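Local atomic coordinates of 3-oxoacyl-[acyl-carrier-protein] synthase 3 (Pseudomonas aeruginosa, PDB entry 2X3E), a protein that probably catalyses the condensation that initiates fatty acid synthesis, joining an acetyl group from acetyl-CoA to two carbons from malonyl-ACP. Residues A18-N22 with D23-A27; H250-N253 with T254-A258; A284-P287 with L288-H292. The protein carries 1 engineered substitution. All coordinates share one frame; numbering follows the deposited sequence.

Contact 1. Residues A18-N22 with D23-A27; sequences AVLSN and DMLAA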
loop_
_atom_site.group_PDB
_atom_site.type_symbol
_atom_site.label_atom_id
_atom_site.label_comp_id
_atom_site.label_asym_id
_atom_site.label_seq_id
_atom_site.Cartn_x
_atom_site.Cartn_y
_atom_site.Cartn_z
ATOM N N ALA A 18 16.859 -9.565 20.030
ATOM C CA ALA A 18 16.138 -10.244 21.106
ATOM C C ALA A 18 15.375 -11.451 20.584
ATOM O O ALA A 18 14.747 -11.393 19.530
ATOM C CB ALA A 18 15.184 -9.276 21.813
ATOM N N VAL A 19 15.440 -12.548 21.331
ATOM C CA VAL A 19 14.790 -13.784 20.942
ATOM C C VAL A 19 13.883 -14.251 22.080
ATOM O O VAL A 19 14.260 -14.174 23.247
ATOM C CB VAL A 19 15.840 -14.861 20.594
ATOM C CG1 VAL A 19 15.173 -16.180 20.270
ATOM C CG2 VAL A 19 16.694 -14.411 19.415
ATOM N N LEU A 20 12.686 -14.714 21.731
ATOM C CA LEU A 20 11.759 -15.307 22.690
ATOM C C LEU A 20 11.782 -16.830 22.533
ATOM O O LEU A 20 11.350 -17.366 21.510
ATOM C CB LEU A 20 10.342 -14.764 22.479
ATOM C CG LEU A 20 9.260 -15.246 23.454
ATOM C CD1 LEU A 20 9.482 -14.651 24.834
ATOM C CD2 LEU A 20 7.864 -14.897 22.944
ATOM N N SER A 21 12.292 -17.518 23.546
ATOM C CA SER A 21 12.357 -18.984 23.541
ATOM C C SER A 21 11.068 -19.584 24.082
ATOM O O SER A 21 10.282 -18.898 24.743
ATOM C CB SER A 21 13.520 -19.461 24.407
ATOM O OG SER A 21 13.257 -19.192 25.770
ATOM N N ASN A 22 10.869 -20.873 23.823
ATOM C CA ASN A 22 9.737 -21.597 24.388
ATOM C C ASN A 22 9.757 -21.580 25.911
ATOM O O ASN A 22 8.715 -21.395 26.543
ATOM C CB ASN A 22 9.703 -23.039 23.876
ATOM C CG ASN A 22 9.269 -23.130 22.427
ATOM O OD1 ASN A 22 9.125 -22.119 21.749
ATOM N ND2 ASN A 22 9.057 -24.350 21.948
ATOM N N ASP A 23 10.944 -21.761 26.491
ATOM C CA ASP A 23 11.111 -21.698 27.947
ATOM C C ASP A 23 10.650 -20.354 28.514
ATOM O O ASP A 23 9.923 -20.321 29.504
ATOM C CB ASP A 23 12.567 -21.975 28.350
ATOM C CG ASP A 23 12.902 -23.467 28.394
ATOM O OD1 ASP A 23 11.999 -24.313 28.212
ATOM O OD2 ASP A 23 14.087 -23.795 28.622
ATOM N N MET A 24 11.054 -19.256 27.877
ATOM C CA MET A 24 10.629 -17.927 28.313
ATOM C C MET A 24 9.110 -17.794 28.235
ATOM O O MET A 24 8.468 -17.381 29.207
ATOM C CB MET A 24 11.292 -16.841 27.467
ATOM C CG MET A 24 12.796 -16.726 27.671
ATOM S SD MET A 24 13.636 -16.069 26.213
ATOM C CE MET A 24 15.351 -16.324 26.671
ATOM N N LEU A 25 8.549 -18.153 27.083
ATOM C CA LEU A 25 7.109 -18.049 26.864
ATOM C C LEU A 25 6.322 -18.943 27.820
ATOM O O LEU A 25 5.281 -18.534 28.337
ATOM C CB LEU A 25 6.758 -18.385 25.406
ATOM C CG LEU A 25 5.325 -18.083 24.954
ATOM C CD1 LEU A 25 4.962 -16.625 25.204
ATOM C CD2 LEU A 25 5.156 -18.419 23.478
ATOM N N ALA A 26 6.827 -20.152 28.058
ATOM C CA ALA A 26 6.205 -21.082 28.999
ATOM C C ALA A 26 6.178 -20.522 30.421
ATOM O O ALA A 26 5.188 -20.684 31.140
ATOM C CB ALA A 26 6.930 -22.427 28.980
ATOM N N ALA A 27 7.266 -19.869 30.824
ATOM C CA ALA A 27 7.364 -19.280 32.161
ATOM C C ALA A 27 6.403 -18.106 32.312
ATOM O O ALA A 27 5.726 -17.967 33.335
ATOM C CB ALA A 27 8.794 -18.831 32.443
#
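S21 closes the open first turn of helix 22-28 through its hydroxyl: OG accepts from the backbone N of M24 at 3.0 Å, in a nearly straight bond (164°). Serine suits this N-cap place because its short side chain, turned between the backbone N and the carbonyl carbon (chi1 69°), puts an oxygen where the turn has an N-H to offer. M24 replies from the helix side. Its chain runs extended back toward the strand, and in the conformer described here SD takes a weak bond from S21 N at 3.3 Å, which completes a capping box. A second conformer exists for M24, so this half of the box is the less certain one.

Beside the cap the regular helix bonds begin. L25 N reaches S21 O at 3.0 Å, and A26 N reaches N22 O at 2.7 Å.

An apolar layer lies next to these bonds. The two methyls of L20 divide the work: CD1 rests on M24 CB at 3.9 Å, while CD2 meets L25 CD1 at 4.1 Å. R154 and A155 of helix 151-156 and I36 of helix 33-40 pack against L25, and R154 also touches L20.

Further out, N22 points away from the turn, and both ends of its amide are held, OD1 by R45 and ND2 by D33. R45 also bonds L20 O, tying the cap to the partner strand 44-46. By giving OG to M24 N and its carbonyl O to L25 N, S21 alone satisfies two N-H groups as strand 19-21 passes into the helix.

Contact 2. Residues H250-N253 with T254-A258; sequences HQAN and TRILA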
loop_
_atom_site.group_PDB
_atom_site.type_symbol
_atom_site.label_atom_id
_atom_site.label_comp_id
_atom_site.label_asym_id
_atom_site.label_seq_id
_atom_site.Cartn_x
_atom_site.Cartn_y
_atom_site.Cartn_z
ATOM N N HIS A 250 4.940 -18.596 2.272
ATOM C CA HIS A 250 4.751 -17.877 3.511
ATOM C C HIS A 250 4.812 -18.900 4.641
ATOM O O HIS A 250 4.142 -19.937 4.595
ATOM C CB HIS A 250 3.403 -17.139 3.506
ATOM C CG HIS A 250 2.920 -16.755 4.868
ATOM N ND1 HIS A 250 3.703 -16.057 5.761
ATOM C CD2 HIS A 250 1.737 -16.970 5.491
ATOM C CE1 HIS A 250 3.024 -15.867 6.879
ATOM N NE2 HIS A 250 1.827 -16.408 6.740
ATOM N N GLN A 251 5.624 -18.605 5.648
ATOM C CA GLN A 251 5.890 -19.533 6.736
ATOM C C GLN A 251 4.756 -19.458 7.770
ATOM O O GLN A 251 4.935 -18.958 8.883
ATOM C CB GLN A 251 7.254 -19.223 7.367
ATOM C CG GLN A 251 8.416 -19.125 6.344
ATOM C CD GLN A 251 8.950 -20.468 5.895
ATOM O OE1 GLN A 251 9.486 -21.224 6.703
ATOM N NE2 GLN A 251 8.825 -20.769 4.595
ATOM N N ALA A 252 3.593 -19.982 7.388
ATOM C CA ALA A 252 2.358 -19.803 8.158
ATOM C C ALA A 252 2.381 -20.593 9.464
ATOM O O ALA A 252 1.994 -20.080 10.518
ATOM C CB ALA A 252 1.153 -20.195 7.317
ATOM N N ASN A 253 2.793 -21.852 9.359
ATOM C CA ASN A 253 2.987 -22.730 10.508
ATOM C C ASN A 253 3.845 -23.922 10.076
ATOM O O ASN A 253 4.064 -24.118 8.886
ATOM C CB ASN A 253 1.631 -23.203 11.035
ATOM C CG ASN A 253 1.648 -23.473 12.518
ATOM O OD1 ASN A 253 2.711 -23.568 13.127
ATOM N ND2 ASN A 253 0.467 -23.599 13.114
ATOM N N THR A 254 4.294 -24.741 11.019
ATOM C CA THR A 254 5.124 -25.887 10.640
ATOM C C THR A 254 4.376 -26.898 9.770
ATOM O O THR A 254 4.864 -27.284 8.703
ATOM C CB THR A 254 5.715 -26.583 11.861
ATOM O OG1 THR A 254 6.687 -25.720 12.461
ATOM C CG2 THR A 254 6.391 -27.893 11.457
ATOM N N ARG A 255 3.190 -27.303 10.202
ATOM C CA ARG A 255 2.432 -28.316 9.464
ATOM C C ARG A 255 2.020 -27.866 8.062
ATOM O O ARG A 255 1.990 -28.676 7.135
ATOM C CB ARG A 255 1.193 -28.749 10.248
ATOM C CG ARG A 255 1.506 -29.538 11.507
ATOM C CD ARG A 255 0.413 -30.560 11.817
ATOM N NE ARG A 255 0.226 -30.746 13.255
ATOM C CZ ARG A 255 -0.473 -29.930 14.045
ATOM N NH1 ARG A 255 -1.066 -28.842 13.553
ATOM N NH2 ARG A 255 -0.580 -30.200 15.342
ATOM N N ILE A 256 1.719 -26.578 7.905
ATOM C CA ILE A 256 1.209 -26.062 6.631
ATOM C C ILE A 256 2.213 -26.235 5.489
ATOM O O ILE A 256 1.829 -26.549 4.358
ATOM C CB ILE A 256 0.760 -24.575 6.760
ATOM C CG1 ILE A 256 -0.535 -24.497 7.575
ATOM C CG2 ILE A 256 0.539 -23.938 5.391
ATOM C CD1 ILE A 256 -0.839 -23.121 8.122
ATOM N N LEU A 257 3.497 -26.068 5.791
ATOM C CA LEU A 257 4.537 -26.101 4.763
ATOM C C LEU A 257 4.637 -27.481 4.103
ATOM O O LEU A 257 4.581 -27.592 2.880
ATOM C CB LEU A 257 5.885 -25.674 5.362
ATOM C CG LEU A 257 5.904 -24.235 5.893
ATOM C CD1 LEU A 257 7.144 -23.947 6.722
ATOM C CD2 LEU A 257 5.817 -23.276 4.753
ATOM N N ALA A 258 4.764 -28.529 4.915
ATOM C CA ALA A 258 4.777 -29.898 4.395
ATOM C C ALA A 258 3.439 -30.304 3.764
ATOM O O ALA A 258 3.421 -31.073 2.803
ATOM C CB ALA A 258 5.163 -30.882 5.486
#
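A252 and I256 make the apolar core of this turn: the alanine methyl CB sits 3.6 Å from CD1 of I256, four residues later. The same CD1 also lies 3.8 Å from CB of N253, so the end of one isoleucine chain covers two loop residues, while F219, A222 and V223 of helix 215-237 pack on it. The side chains of L257 and Q251 cross at about a right angle, CD1 of L257 lying 3.6 Å from OE1 of Q251 and CD2 near H250 O.

The loop joins strand 246-249 to helix 254-264 in this thiolase-like fold, and brings H250, a predicted active-site residue, beside N280 and the engineered A112. Residues 251-255 are predicted to bind ACP, and R255 is probably the arginine essential for that weak association.

Among the polar contacts, N253 swings its amide to the carbonyl side (chi1 -150°), next to T254 N, and OD1 accepts from that N at 2.9 Å in the conformer described. The bond is bent (140°), and the donor stands well off the carbonyl plane. Q251 centres an inverse gamma turn, in which A252 N bonds H250 O only weakly; that N also lies 3.9 Å above the centre of the H250 ring. Glutamine suits this buried place: its uncharged amide both accepts, OE1 from N274 N and S273 OG, and donates, NE2 to P249 O and V272 O.

Contact 3. Residues A284-P287 with L288-H292; sequences ASIP and LALAH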
loop_
_atom_site.group_PDB
_atom_site.type_symbol
_atom_site.label_atom_id
_atom_site.label_comp_id
_atom_site.label_asym_id
_atom_site.label_seq_id
_atom_site.Cartn_x
_atom_site.Cartn_y
_atom_site.Cartn_z
ATOM N N ALA A 284 7.525 -10.465 5.930
ATOM C CA ALA A 284 8.956 -10.802 5.881
ATOM C C ALA A 284 9.263 -12.288 5.632
ATOM O O ALA A 284 10.419 -12.643 5.367
ATOM C CB ALA A 284 9.639 -10.354 7.173
ATOM N N SER A 285 8.254 -13.158 5.710
ATOM C CA SER A 285 8.508 -14.603 5.817
ATOM C C SER A 285 9.210 -15.192 4.596
ATOM O O SER A 285 10.169 -15.961 4.737
ATOM C CB SER A 285 7.211 -15.366 6.112
ATOM O OG SER A 285 6.321 -15.348 5.008
ATOM N N ILE A 286 8.742 -14.824 3.407
ATOM C CA ILE A 286 9.330 -15.323 2.163
ATOM C C ILE A 286 10.778 -14.838 1.965
ATOM O O ILE A 286 11.669 -15.653 1.751
ATOM C CB ILE A 286 8.461 -14.974 0.939
ATOM C CG1 ILE A 286 7.124 -15.715 1.024
ATOM C CG2 ILE A 286 9.195 -15.338 -0.361
ATOM C CD1 ILE A 286 6.151 -15.357 -0.097
ATOM N N PRO A 287 11.035 -13.521 2.074
ATOM C CA PRO A 287 12.449 -13.146 1.891
ATOM C C PRO A 287 13.383 -13.607 3.032
ATOM O O PRO A 287 14.568 -13.855 2.794
ATOM C CB PRO A 287 12.396 -11.622 1.771
ATOM C CG PRO A 287 11.120 -11.223 2.469
ATOM C CD PRO A 287 10.160 -12.340 2.162
ATOM N N LEU A 288 12.868 -13.751 4.249
ATOM C CA LEU A 288 13.690 -14.333 5.318
ATOM C C LEU A 288 14.003 -15.802 5.014
ATOM O O LEU A 288 15.131 -16.256 5.237
ATOM C CB LEU A 288 13.033 -14.189 6.685
ATOM C CG LEU A 288 13.107 -12.789 7.296
ATOM C CD1 LEU A 288 12.163 -12.696 8.476
ATOM C CD2 LEU A 288 14.532 -12.453 7.713
ATOM N N ALA A 289 13.024 -16.533 4.479
ATOM C CA ALA A 289 13.247 -17.924 4.067
ATOM C C ALA A 289 14.267 -18.004 2.926
ATOM O O ALA A 289 15.145 -18.866 2.939
ATOM C CB ALA A 289 11.919 -18.609 3.669
ATOM N N LEU A 290 14.154 -17.101 1.953
ATOM C CA LEU A 290 15.158 -16.981 0.896
ATOM C C LEU A 290 16.572 -16.751 1.459
ATOM O O LEU A 290 17.527 -17.397 1.018
ATOM C CB LEU A 290 14.789 -15.861 -0.094
ATOM C CG LEU A 290 13.647 -16.156 -1.078
ATOM C CD1 LEU A 290 13.282 -14.913 -1.890
ATOM C CD2 LEU A 290 14.012 -17.319 -2.016
ATOM N N ALA A 291 16.706 -15.839 2.423
ATOM C CA ALA A 291 18.008 -15.556 3.035
ATOM C C ALA A 291 18.575 -16.805 3.718
ATOM O O ALA A 291 19.770 -17.081 3.632
ATOM C CB ALA A 291 17.903 -14.392 4.029
ATOM N N HIS A 292 17.704 -17.563 4.378
ATOM C CA HIS A 292 18.081 -18.831 4.991
ATOM C C HIS A 292 18.599 -19.820 3.947
ATOM O O HIS A 292 19.652 -20.429 4.128
ATOM C CB HIS A 292 16.884 -19.424 5.741
ATOM C CG HIS A 292 17.083 -20.838 6.180
ATOM N ND1 HIS A 292 17.818 -21.175 7.296
ATOM C CD2 HIS A 292 16.634 -22.003 5.658
ATOM C CE1 HIS A 292 17.816 -22.489 7.439
ATOM N NE2 HIS A 292 17.107 -23.015 6.457
#
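The carbonyl oxygen of A284 is met by L288 in two ways: the backbone N of L288 donates to it at 2.9 Å, and CB and CG of the same leucine press against it, each at 3.3 Å. With chi1 at -76°, CG of L288 lies beside its own backbone N, which brings CD1 back along the helix to the methyl CB of A284 at 3.7 Å.

The next bonds repeat the pattern of a regular alpha helix. A289 N donates to S285 O, L290 N to I286 O, and A291 N to P287 O, each at 2.9 Å. P287 has no N-H to give, and proline is well tolerated in the first turn of a helix, where N-H groups have no partner within the helix; its own carbonyl still serves A291. On another face the apolar chains of I286 and L290 come together more loosely, CG2 to CD1 at 4.4 Å.

The side chain of S285 leaves the backbone away from residues 288-292, and OG is hydrogen-bonded to V282 O and to ND1 of H250, a predicted active-site residue, and more weakly to Q251 N. The helix start may thereby hold the rotation of that imidazole.

Small A289 lets the helix lie close to V248 of strand 246-249, where I286 and L290 also rest. I286 and P287 meet F115 of helix 114-127, while L288, L290 and A291 reach strand 5-14, so the helix lies in the core between the two large sheets, as in thiolase-like folds.

How the contacts relate
Each contact is a single unbroken run of chain at or near the start of a helix, so none closes a long loop, and the three follow in series without nesting or crossing. Contact 1 turns strand 19-21 into its helix at the periphery, about 10 Å from contact 2 between nearest atoms. Helix 33-40 spans that interval: I36 meets contact 1, whereas R39 and T40 meet contact 2. Contact 2 then leads out of strand 246-249, and contact 3 starts helix 285-295. These last two touch directly where residues 250-251 meet S285, I286 and A289, joining the predicted active-site loop to the buried helix.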